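Local coordinates for protein citrinin polyketide synthase (Monascus purpureus, PDB 5MPT) that builds the polyketide precursor of the mycotoxin citrinin, this chain being the C-methyltransferase domain that methylates the growing chain, with S-adenosyl-L-homocysteine bound, at residues L134-L144 against I172-I182; I187-V198 against K223-V233. One frame throughout, in Å; residues are numbered along the deposited sequence. Where two conformers were deposited one is given.

Interaction 1. Residues L134-L144 against I172-I182; sequences LHAAEHKLTSL and IVTDVYAKSPI. With SAH (S-adenosyl-L-homocysteine), chain B; EDO (1,2-ethanediol), chain C.
Ala137 faces Val176 where helix 136-144 crosses helix 172-178 in a broadly antiparallel sense, the axes 8.3 Å apart at their closest, at an angle of 141°. The pair belongs to the helical part of the C-methyltransferase domain, beside the Rossmann-type fold that binds the methyl donor. Ile172 is a knob into the hole made by Ala137, Lys140, Leu141 and Leu144. With chi1 at -69° its CG2 branch lies anti to the backbone N and reaches the Leu141 side chain, with Leu141 CB 3.7 Å from Ile172 CG2. The other branch ends in CD1, which meets the CB of Lys140 and, more loosely, CD1 of Leu144. Ala137 lies where the backbones come near, and its CB sits 3.5 Å from Val176 CG2, a tight fit.

Past the end of helix 172-178 the contact turns polar. Ser180 OG donates to Glu138 OE1 at 2.5 Å, on the syn side of the carboxylate. Glu138 reaches it through a chain bent at chi2, and its OE2 also bonds to Tyr40 OH. One water joins Ser180 OG to Leu134 O and Ala137 N. A second links Glu138 OE2, His135 ND1 and Ile182 N. Together these bonds tie the loop of Ser180 to the start of helix 136-144. Pro181 lies across the His135 side chain at about a right angle, its CG 3.5 Å from His135 CE1.

Tyr177, an active-site residue of the methyltransferase, follows Val176 on the same helix, but its ring lies against the bound S-adenosyl-L-homocysteine (SAH). SAH CB lies over the centre of one face of its ring, and Tyr177 OH is 3.5 Å from SAH SD.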
loop_
_atom_site.group_PDB
_atom_site.type_symbol
_atom_site.label_atom_id
_atom_site.label_comp_id
_atom_site.label_asym_id
_atom_site.label_seq_id
_atom_site.Cartn_x
_atom_site.Cartn_y
_atom_site.Cartn_z
ATOM N N LEU A 134 14.249 4.098 11.568
ATOM C CA LEU A 134 13.061 4.737 11.029
ATOM C C LEU A 134 12.214 3.758 10.237
ATOM O O LEU A 134 11.007 3.978 10.093
ATOM C CB LEU A 134 13.441 5.914 10.143
ATOM C CG LEU A 134 14.279 6.979 10.831
ATOM C CD1 LEU A 134 14.595 8.015 9.812
ATOM C CD2 LEU A 134 13.528 7.599 11.994
ATOM N N HIS A 135 12.821 2.674 9.741
ATOM C CA HIS A 135 12.115 1.676 8.950
ATOM C C HIS A 135 11.850 0.430 9.757
ATOM O O HIS A 135 11.608 -0.634 9.181
ATOM C CB HIS A 135 12.911 1.353 7.680
ATOM C CG HIS A 135 13.464 2.568 7.013
ATOM N ND1 HIS A 135 12.653 3.455 6.343
ATOM C CD2 HIS A 135 14.719 3.084 6.966
ATOM C CE1 HIS A 135 13.384 4.459 5.889
ATOM N NE2 HIS A 135 14.645 4.263 6.264
ATOM N N ALA A 136 11.814 0.558 11.085
ATOM C CA ALA A 136 11.717 -0.611 11.939
ATOM C C ALA A 136 10.427 -1.375 11.718
ATOM O O ALA A 136 10.433 -2.616 11.776
ATOM C CB ALA A 136 11.841 -0.213 13.411
ATOM N N ALA A 137 9.312 -0.676 11.505
ATOM C CA ALA A 137 8.012 -1.330 11.595
ATOM C C ALA A 137 7.881 -2.466 10.586
ATOM O O ALA A 137 7.401 -3.538 10.934
ATOM C CB ALA A 137 6.885 -0.300 11.421
ATOM N N GLU A 138 8.262 -2.242 9.322
ATOM C CA GLU A 138 8.087 -3.279 8.313
ATOM C C GLU A 138 9.056 -4.422 8.511
ATOM O O GLU A 138 8.786 -5.547 8.070
ATOM C CB GLU A 138 8.267 -2.731 6.906
ATOM C CG GLU A 138 9.584 -2.041 6.642
ATOM C CD GLU A 138 9.453 -0.542 6.704
ATOM O OE1 GLU A 138 8.819 -0.061 7.678
ATOM O OE2 GLU A 138 10.010 0.106 5.802
ATOM N N HIS A 139 10.180 -4.157 9.153
ATOM C CA HIS A 139 11.133 -5.228 9.446
ATOM C C HIS A 139 10.646 -6.095 10.595
ATOM O O HIS A 139 10.784 -7.328 10.553
ATOM C CB HIS A 139 12.489 -4.583 9.716
ATOM C CG HIS A 139 12.987 -3.832 8.534
ATOM N ND1 HIS A 139 13.773 -2.699 8.630
ATOM C CD2 HIS A 139 12.744 -4.013 7.216
ATOM C CE1 HIS A 139 14.029 -2.253 7.415
ATOM N NE2 HIS A 139 13.400 -3.015 6.540
ATOM N N LYS A 140 10.058 -5.476 11.618
ATOM C CA LYS A 140 9.420 -6.247 12.671
ATOM C C LYS A 140 8.268 -7.069 12.106
ATOM O O LYS A 140 8.100 -8.243 12.476
ATOM C CB LYS A 140 8.913 -5.324 13.776
ATOM C CG LYS A 140 9.968 -4.527 14.514
ATOM C CD LYS A 140 9.306 -3.710 15.627
ATOM C CE LYS A 140 10.279 -2.831 16.381
ATOM N NZ LYS A 140 9.534 -1.759 17.129
ATOM N N LEU A 141 7.454 -6.473 11.225
ATOM C CA LEU A 141 6.370 -7.229 10.614
ATOM C C LEU A 141 6.916 -8.383 9.786
ATOM O O LEU A 141 6.320 -9.466 9.747
ATOM C CB LEU A 141 5.504 -6.320 9.749
ATOM C CG LEU A 141 4.108 -6.826 9.359
ATOM C CD1 LEU A 141 3.251 -7.056 10.585
ATOM C CD2 LEU A 141 3.483 -5.821 8.432
ATOM N N THR A 142 8.039 -8.159 9.103
ATOM C CA THR A 142 8.644 -9.212 8.296
ATOM C C THR A 142 8.981 -10.439 9.151
ATOM O O THR A 142 8.707 -11.594 8.765
ATOM C CB THR A 142 9.890 -8.646 7.611
ATOM O OG1 THR A 142 9.489 -7.702 6.607
ATOM C CG2 THR A 142 10.736 -9.755 6.968
ATOM N N SER A 143 9.490 -10.216 10.357
ATOM C CA SER A 143 9.798 -11.366 11.193
ATOM C C SER A 143 8.576 -11.934 11.912
ATOM O O SER A 143 8.546 -13.146 12.202
ATOM C CB SER A 143 10.896 -10.998 12.190
ATOM O OG SER A 143 12.145 -11.036 11.532
ATOM N N LEU A 144 7.561 -11.103 12.180
ATOM C CA LEU A 144 6.349 -11.566 12.855
ATOM C C LEU A 144 5.672 -12.678 12.063
ATOM O O LEU A 144 5.360 -13.758 12.606
ATOM C CB LEU A 144 5.393 -10.384 13.072
ATOM C CG LEU A 144 4.088 -10.641 13.846
ATOM C CD1 LEU A 144 3.450 -9.326 14.291
ATOM C CD2 LEU A 144 3.062 -11.378 13.024
ATOM N N ILE A 172 2.317 -2.680 15.079
ATOM C CA ILE A 172 3.327 -2.655 14.028
ATOM C C ILE A 172 2.702 -2.234 12.705
ATOM O O ILE A 172 3.262 -1.408 11.975
ATOM C CB ILE A 172 4.016 -4.025 13.919
ATOM C CG1 ILE A 172 4.882 -4.273 15.149
ATOM C CG2 ILE A 172 4.848 -4.136 12.637
ATOM C CD1 ILE A 172 5.415 -5.705 15.263
ATOM N N VAL A 173 1.550 -2.797 12.371
ATOM C CA VAL A 173 0.996 -2.551 11.049
ATOM C C VAL A 173 0.480 -1.115 10.941
ATOM O O VAL A 173 0.626 -0.472 9.890
ATOM C CB VAL A 173 -0.065 -3.617 10.716
ATOM C CG1 VAL A 173 -1.273 -3.458 11.607
ATOM C CG2 VAL A 173 -0.427 -3.531 9.252
ATOM N N THR A 174 -0.092 -0.570 12.027
ATOM C CA THR A 174 -0.403 0.854 12.083
ATOM C C THR A 174 0.842 1.690 11.836
ATOM O O THR A 174 0.815 2.652 11.062
ATOM C CB THR A 174 -0.987 1.216 13.448
ATOM O OG1 THR A 174 -2.223 0.533 13.637
ATOM C CG2 THR A 174 -1.204 2.715 13.562
ATOM N N ASP A 175 1.941 1.347 12.508
ATOM C CA ASP A 175 3.167 2.116 12.340
ATOM C C ASP A 175 3.697 1.985 10.920
ATOM O O ASP A 175 4.215 2.949 10.359
ATOM C CB ASP A 175 4.217 1.661 13.350
ATOM C CG ASP A 175 3.957 2.189 14.741
ATOM O OD1 ASP A 175 3.030 3.006 14.900
ATOM O OD2 ASP A 175 4.702 1.804 15.672
ATOM N N VAL A 176 3.552 0.806 10.315
ATOM C CA VAL A 176 3.928 0.641 8.909
ATOM C C VAL A 176 3.150 1.634 8.050
ATOM O O VAL A 176 3.728 2.357 7.225
ATOM C CB VAL A 176 3.696 -0.812 8.453
ATOM C CG1 VAL A 176 3.821 -0.968 6.907
ATOM C CG2 VAL A 176 4.679 -1.755 9.166
ATOM N N TYR A 177 1.840 1.737 8.279
ATOM C CA TYR A 177 1.020 2.553 7.392
ATOM C C TYR A 177 1.154 4.049 7.632
ATOM O O TYR A 177 0.934 4.813 6.696
ATOM C CB TYR A 177 -0.461 2.158 7.514
ATOM C CG TYR A 177 -0.826 0.798 6.962
ATOM C CD1 TYR A 177 -0.317 0.330 5.747
ATOM C CD2 TYR A 177 -1.689 -0.020 7.658
ATOM C CE1 TYR A 177 -0.681 -0.877 5.260
ATOM C CE2 TYR A 177 -2.052 -1.222 7.178
ATOM C CZ TYR A 177 -1.544 -1.662 5.978
ATOM O OH TYR A 177 -1.965 -2.893 5.521
ATOM N N ALA A 178 1.460 4.481 8.859
ATOM C CA ALA A 178 1.518 5.893 9.227
ATOM C C ALA A 178 2.937 6.427 9.333
ATOM O O ALA A 178 3.201 7.548 8.870
ATOM C CB ALA A 178 0.820 6.114 10.577
ATOM N N LYS A 179 3.837 5.654 9.937
ATOM C CA LYS A 179 5.125 6.175 10.370
ATOM C C LYS A 179 6.282 5.804 9.449
ATOM O O LYS A 179 7.180 6.630 9.240
ATOM C CB LYS A 179 5.454 5.700 11.791
ATOM C CG LYS A 179 4.478 6.168 12.837
ATOM C CD LYS A 179 4.915 5.817 14.263
ATOM C CE LYS A 179 3.777 6.029 15.271
ATOM N NZ LYS A 179 2.412 5.676 14.720
ATOM N N SER A 180 6.304 4.591 8.924
ATOM C CA SER A 180 7.387 4.173 8.046
ATOM C C SER A 180 7.515 5.122 6.857
ATOM O O SER A 180 6.531 5.350 6.137
ATOM C CB SER A 180 7.163 2.760 7.537
ATOM O OG SER A 180 7.423 1.824 8.561
ATOM N N PRO A 181 8.715 5.673 6.610
ATOM C CA PRO A 181 8.916 6.542 5.445
ATOM C C PRO A 181 8.367 5.980 4.139
ATOM O O PRO A 181 7.849 6.742 3.325
ATOM C CB PRO A 181 10.447 6.707 5.420
ATOM C CG PRO A 181 10.824 6.679 6.843
ATOM C CD PRO A 181 9.941 5.570 7.427
ATOM N N ILE A 182 8.418 4.661 3.928
ATOM C CA ILE A 182 7.974 4.100 2.655
ATOM C C ILE A 182 6.519 4.460 2.371
ATOM O O ILE A 182 6.106 4.533 1.208
ATOM C CB ILE A 182 8.182 2.566 2.654
ATOM C CG1 ILE A 182 7.861 1.939 1.294
ATOM C CG2 ILE A 182 7.280 1.871 3.688
ATOM C CD1 ILE A 182 8.722 2.391 0.178
HETATM N N SAH B . -5.183 3.130 3.898
HETATM C CA SAH B . -4.765 1.981 4.755
HETATM C CB SAH B . -3.552 1.173 4.310
HETATM C CG SAH B . -3.803 0.235 3.143
HETATM S SD SAH B . -4.556 -1.276 3.836
HETATM C C SAH B . -4.467 2.545 6.173
HETATM O O SAH B . -4.660 1.637 7.107
HETATM O OXT SAH B . -4.067 3.661 6.392
HETATM C "C5'" SAH B . -5.979 -1.544 2.746
HETATM C "C4'" SAH B . -7.232 -1.041 3.433
HETATM O "O4'" SAH B . -8.282 -1.169 2.449
HETATM C "C3'" SAH B . -7.677 -1.845 4.661
HETATM O "O3'" SAH B . -8.061 -0.903 5.659
HETATM C "C2'" SAH B . -8.870 -2.664 4.140
HETATM O "O2'" SAH B . -9.858 -2.895 5.142
HETATM C "C1'" SAH B . -9.414 -1.734 3.062
HETATM N N9 SAH B . -10.215 -2.363 2.019
HETATM C C8 SAH B . -10.001 -3.563 1.394
HETATM N N7 SAH B . -10.927 -3.888 0.524
HETATM C C5 SAH B . -11.820 -2.827 0.585
HETATM C C6 SAH B . -13.028 -2.560 -0.090
HETATM N N6 SAH B . -13.594 -3.393 -0.971
HETATM N N1 SAH B . -13.663 -1.410 0.204
HETATM C C2 SAH B . -13.128 -0.583 1.107
HETATM N N3 SAH B . -11.998 -0.719 1.803
HETATM C C4 SAH B . -11.388 -1.877 1.497
HETATM C C1 EDO C . 17.900 7.573 5.914
HETATM O O1 EDO C . 18.797 7.318 4.834
HETATM C C2 EDO C . 17.621 6.271 6.647
HETATM O O2 EDO C . 17.466 5.214 5.684
HETATM O O HOH W 1 8.778 2.215 10.906
HETATM O O HOH W 2 9.973 2.913 5.612
#

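Interaction 2. Residues I187-V198 against K223-V233; sequences IQQAEFFLEQLV and KMLPLLERLGV
Met224 is the main bump of this contact, a knob in the hollow between Ile187, Ala190, Glu191 and Leu194. The two helices run nearly parallel, 24° apart, with axes 10.4 Å from each other. Met224 bends at both chi2 and chi3, which brings CE among Ala190 CB, Glu191 CG and the backbone of Glu191. Its SD meets Leu194 CD1 at 3.4 Å. Leu227 fills the next step, with CD2 against the backbone O of Glu191. Farther along, Leu231 lies against Glu195 and Val198, and Val198 CG1 meets Val233 CG2 tip to tip at 3.5 Å.

Polar and charged groups border this apolar row. Lys223 curls round so that NZ bonds Glu191 OE1 at 2.7 Å, through the syn lone pair, and Gln188 OE1 at 3.0 Å, from above the amide plane. A water joins Glu191 OE2 to Lys223 O. In one of its two conformers Arg230 NH1 makes a salt bridge to Glu195 OE2 at 2.7 Å; this bond is less certain.

Both helices pack on the central sheet of the Rossmann-type fold. Met224 and Leu228 touch strand 235-241, Ile187 and Ala190 touch strand 309-316, and Phe193 packs on helix 14-26.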
loop_
_atom_site.group_PDB
_atom_site.type_symbol
_atom_site.label_atom_id
_atom_site.label_comp_id
_atom_site.label_asym_id
_atom_site.label_seq_id
_atom_site.Cartn_x
_atom_site.Cartn_y
_atom_site.Cartn_z
ATOM N N ILE A 187 2.270 10.368 1.809
ATOM C CA ILE A 187 1.223 11.008 2.596
ATOM C C ILE A 187 1.594 12.454 2.866
ATOM O O ILE A 187 0.774 13.362 2.731
ATOM C CB ILE A 187 0.979 10.224 3.904
ATOM C CG1 ILE A 187 0.491 8.796 3.597
ATOM C CG2 ILE A 187 -0.041 10.959 4.768
ATOM C CD1 ILE A 187 0.340 7.876 4.848
ATOM N N GLN A 188 2.854 12.691 3.242
ATOM C CA GLN A 188 3.306 14.056 3.446
ATOM C C GLN A 188 3.203 14.849 2.157
ATOM O O GLN A 188 2.827 16.015 2.174
ATOM C CB GLN A 188 4.743 14.028 3.983
ATOM C CG GLN A 188 5.251 15.347 4.473
ATOM C CD GLN A 188 4.694 15.735 5.831
ATOM O OE1 GLN A 188 4.808 14.977 6.799
ATOM N NE2 GLN A 188 4.082 16.930 5.908
ATOM N N GLN A 189 3.534 14.236 1.029
ATOM C CA GLN A 189 3.420 14.925 -0.251
ATOM C C GLN A 189 1.962 15.245 -0.578
ATOM O O GLN A 189 1.650 16.312 -1.115
ATOM C CB GLN A 189 4.072 14.064 -1.334
ATOM C CG GLN A 189 4.075 14.731 -2.683
ATOM C CD GLN A 189 4.671 13.846 -3.746
ATOM O OE1 GLN A 189 4.597 12.636 -3.647
ATOM N NE2 GLN A 189 5.262 14.447 -4.779
ATOM N N ALA A 190 1.050 14.348 -0.219
ATOM C CA ALA A 190 -0.355 14.625 -0.426
ATOM C C ALA A 190 -0.819 15.780 0.440
ATOM O O ALA A 190 -1.654 16.578 -0.007
ATOM C CB ALA A 190 -1.186 13.352 -0.168
ATOM N N GLU A 191 -0.325 15.882 1.678
ATOM C CA GLU A 191 -0.612 17.070 2.489
ATOM C C GLU A 191 -0.224 18.350 1.758
ATOM O O GLU A 191 -0.986 19.311 1.733
ATOM C CB GLU A 191 0.105 17.019 3.830
ATOM C CG GLU A 191 -0.288 15.857 4.726
ATOM C CD GLU A 191 0.557 15.849 5.985
ATOM O OE1 GLU A 191 1.280 14.845 6.198
ATOM O OE2 GLU A 191 0.520 16.859 6.733
ATOM N N PHE A 192 0.987 18.396 1.201
ATOM C CA PHE A 192 1.462 19.578 0.491
ATOM C C PHE A 192 0.569 19.904 -0.702
ATOM O O PHE A 192 0.159 21.065 -0.911
ATOM C CB PHE A 192 2.930 19.337 0.078
ATOM C CG PHE A 192 3.528 20.441 -0.709
ATOM C CD1 PHE A 192 3.461 21.758 -0.260
ATOM C CD2 PHE A 192 4.171 20.170 -1.910
ATOM C CE1 PHE A 192 4.089 22.776 -0.984
ATOM C CE2 PHE A 192 4.757 21.189 -2.656
ATOM C CZ PHE A 192 4.721 22.486 -2.191
ATOM N N PHE A 193 0.194 18.879 -1.459
ATOM C CA PHE A 193 -0.693 19.077 -2.588
ATOM C C PHE A 193 -2.002 19.705 -2.121
ATOM O O PHE A 193 -2.467 20.719 -2.671
ATOM C CB PHE A 193 -0.946 17.742 -3.285
ATOM C CG PHE A 193 -2.168 17.742 -4.142
ATOM C CD1 PHE A 193 -2.251 18.562 -5.258
ATOM C CD2 PHE A 193 -3.242 16.921 -3.829
ATOM C CE1 PHE A 193 -3.370 18.607 -6.053
ATOM C CE2 PHE A 193 -4.375 16.941 -4.625
ATOM C CZ PHE A 193 -4.455 17.796 -5.741
ATOM N N LEU A 194 -2.622 19.108 -1.093
ATOM C CA LEU A 194 -3.921 19.601 -0.640
ATOM C C LEU A 194 -3.823 21.025 -0.081
ATOM O O LEU A 194 -4.723 21.845 -0.304
ATOM C CB LEU A 194 -4.512 18.655 0.398
ATOM C CG LEU A 194 -4.989 17.306 -0.144
ATOM C CD1 LEU A 194 -5.323 16.350 1.004
ATOM C CD2 LEU A 194 -6.205 17.497 -1.077
ATOM N N GLU A 195 -2.749 21.336 0.660
ATOM C CA GLU A 195 -2.590 22.682 1.185
ATOM C C GLU A 195 -2.486 23.685 0.049
ATOM O O GLU A 195 -3.145 24.735 0.067
ATOM C CB GLU A 195 -1.356 22.753 2.092
ATOM C CG GLU A 195 -1.191 24.120 2.679
ATOM C CD GLU A 195 -0.227 24.164 3.838
ATOM O OE1 GLU A 195 0.620 23.267 3.934
ATOM O OE2 GLU A 195 -0.321 25.093 4.667
ATOM N N GLN A 196 -1.685 23.367 -0.970
ATOM C CA GLN A 196 -1.536 24.288 -2.094
ATOM C C GLN A 196 -2.833 24.385 -2.883
ATOM O O GLN A 196 -3.163 25.440 -3.454
ATOM C CB GLN A 196 -0.388 23.815 -2.987
ATOM C CG GLN A 196 0.980 23.964 -2.338
ATOM C CD GLN A 196 1.292 25.425 -2.056
ATOM O OE1 GLN A 196 1.068 26.293 -2.897
ATOM N NE2 GLN A 196 1.698 25.706 -0.837
ATOM N N LEU A 197 -3.581 23.282 -2.912
ATOM C CA LEU A 197 -4.898 23.270 -3.555
ATOM C C LEU A 197 -5.853 24.226 -2.863
ATOM O O LEU A 197 -6.486 25.072 -3.505
ATOM C CB LEU A 197 -5.471 21.854 -3.533
ATOM C CG LEU A 197 -6.890 21.701 -4.074
ATOM C CD1 LEU A 197 -6.912 22.021 -5.552
ATOM C CD2 LEU A 197 -7.460 20.313 -3.832
ATOM N N VAL A 198 -5.965 24.109 -1.543
ATOM C CA VAL A 198 -6.939 24.899 -0.798
ATOM C C VAL A 198 -6.655 26.408 -0.881
ATOM O O VAL A 198 -7.602 27.218 -0.937
ATOM C CB VAL A 198 -6.979 24.338 0.643
ATOM C CG1 VAL A 198 -7.790 25.197 1.585
ATOM C CG2 VAL A 198 -7.561 22.951 0.630
ATOM N N LYS A 223 -2.831 12.374 9.315
ATOM C CA LYS A 223 -2.237 13.599 8.806
ATOM C C LYS A 223 -3.251 14.566 8.208
ATOM O O LYS A 223 -3.060 15.787 8.305
ATOM C CB LYS A 223 -1.190 13.260 7.748
ATOM C CG LYS A 223 -0.056 12.367 8.269
ATOM C CD LYS A 223 0.623 12.913 9.519
ATOM C CE LYS A 223 1.403 14.155 9.209
ATOM N NZ LYS A 223 2.541 13.828 8.297
ATOM N N MET A 224 -4.315 14.060 7.581
ATOM C CA MET A 224 -5.241 14.946 6.886
ATOM C C MET A 224 -6.038 15.795 7.867
ATOM O O MET A 224 -6.322 16.971 7.597
ATOM C CB MET A 224 -6.170 14.122 6.008
ATOM C CG MET A 224 -5.466 13.401 4.875
ATOM S SD MET A 224 -4.655 14.549 3.763
ATOM C CE MET A 224 -3.165 13.710 3.270
ATOM N N LEU A 225 -6.412 15.221 9.008
ATOM C CA LEU A 225 -7.325 15.917 9.914
ATOM C C LEU A 225 -6.660 17.125 10.549
ATOM O O LEU A 225 -7.245 18.220 10.491
ATOM C CB LEU A 225 -7.856 14.943 10.970
ATOM C CG LEU A 225 -9.010 14.012 10.574
ATOM C CD1 LEU A 225 -8.893 13.543 9.129
ATOM C CD2 LEU A 225 -9.086 12.828 11.512
ATOM N N PRO A 226 -5.478 17.008 11.174
ATOM C CA PRO A 226 -4.776 18.211 11.652
ATOM C C PRO A 226 -4.510 19.202 10.549
ATOM O O PRO A 226 -4.566 20.421 10.780
ATOM C CB PRO A 226 -3.469 17.649 12.227
ATOM C CG PRO A 226 -3.754 16.247 12.525
ATOM C CD PRO A 226 -4.742 15.780 11.516
ATOM N N LEU A 227 -4.198 18.712 9.347
ATOM C CA LEU A 227 -4.017 19.615 8.214
ATOM C C LEU A 227 -5.273 20.445 7.959
ATOM O O LEU A 227 -5.198 21.666 7.813
ATOM C CB LEU A 227 -3.630 18.826 6.964
ATOM C CG LEU A 227 -3.520 19.701 5.705
ATOM C CD1 LEU A 227 -2.363 20.687 5.836
ATOM C CD2 LEU A 227 -3.374 18.885 4.438
ATOM N N LEU A 228 -6.435 19.795 7.867
ATOM C CA LEU A 228 -7.663 20.540 7.590
ATOM C C LEU A 228 -8.044 21.437 8.766
ATOM O O LEU A 228 -8.605 22.520 8.576
ATOM C CB LEU A 228 -8.788 19.563 7.267
ATOM C CG LEU A 228 -8.548 18.739 6.000
ATOM C CD1 LEU A 228 -9.427 17.514 5.953
ATOM C CD2 LEU A 228 -8.804 19.615 4.796
ATOM N N GLU A 229 -7.762 20.988 9.987
ATOM C CA GLU A 229 -7.954 21.819 11.168
ATOM C C GLU A 229 -7.173 23.126 11.049
ATOM O O GLU A 229 -7.720 24.214 11.259
ATOM C CB GLU A 229 -7.518 21.023 12.400
ATOM C CG GLU A 229 -7.806 21.637 13.755
ATOM C CD GLU A 229 -7.403 20.703 14.892
ATOM O OE1 GLU A 229 -6.241 20.229 14.898
ATOM O OE2 GLU A 229 -8.251 20.427 15.767
ATOM N N ARG A 230 -5.901 23.045 10.665
ATOM C CA ARG A 230 -5.038 24.225 10.594
ATOM C C ARG A 230 -5.393 25.134 9.424
ATOM O O ARG A 230 -5.221 26.353 9.509
ATOM C CB ARG A 230 -3.571 23.795 10.481
ATOM C CG ARG A 230 -2.664 24.843 9.841
ATOM C CD ARG A 230 -1.195 24.499 9.985
ATOM N NE ARG A 230 -0.822 23.307 9.229
ATOM C CZ ARG A 230 -0.438 23.308 7.954
ATOM N NH1 ARG A 230 -0.378 24.436 7.265
ATOM N NH2 ARG A 230 -0.106 22.170 7.364
ATOM N N LEU A 231 -5.846 24.561 8.309
ATOM C CA LEU A 231 -6.227 25.406 7.176
ATOM C C LEU A 231 -7.511 26.181 7.453
ATOM O O LEU A 231 -7.668 27.306 6.963
ATOM C CB LEU A 231 -6.387 24.582 5.902
ATOM C CG LEU A 231 -5.110 23.876 5.458
ATOM C CD1 LEU A 231 -5.407 22.977 4.258
ATOM C CD2 LEU A 231 -3.962 24.893 5.167
ATOM N N GLY A 232 -8.417 25.613 8.240
ATOM C CA GLY A 232 -9.596 26.311 8.703
ATOM C C GLY A 232 -10.631 26.645 7.653
ATOM O O GLY A 232 -11.471 27.515 7.896
ATOM N N VAL A 233 -10.616 25.987 6.499
ATOM C CA VAL A 233 -11.678 26.235 5.524
ATOM C C VAL A 233 -12.779 25.198 5.727
ATOM O O VAL A 233 -12.502 24.072 6.161
ATOM C CB VAL A 233 -11.162 26.213 4.077
ATOM C CG1 VAL A 233 -10.202 27.392 3.833
ATOM C CG2 VAL A 233 -10.532 24.858 3.758
HETATM O O HOH W 3 -0.740 17.084 9.060
#

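In the fold
From the N terminus come several helices and a small antiparallel sheet, then helix 136-146. The chain then passes through mostly helical residues to helix 167-178, where interaction 1 closes a loop of 27 residues. Helix 181-198 follows at once. Interaction 2 closes a second loop, of 24 residues, which holds strand 208-213 and returns through helix 221-231. The two loops are in series, neither nested nor crossed. Helix 181-198 serves both, its first turn in interaction 1 and its later turns in interaction 2. They touch where Ile187 CD1 packs on Tyr177 O. Interaction 1 packs the helical part on the helix that carries Tyr177 to the SAH site, and interaction 2 carries the connection onto the sheet.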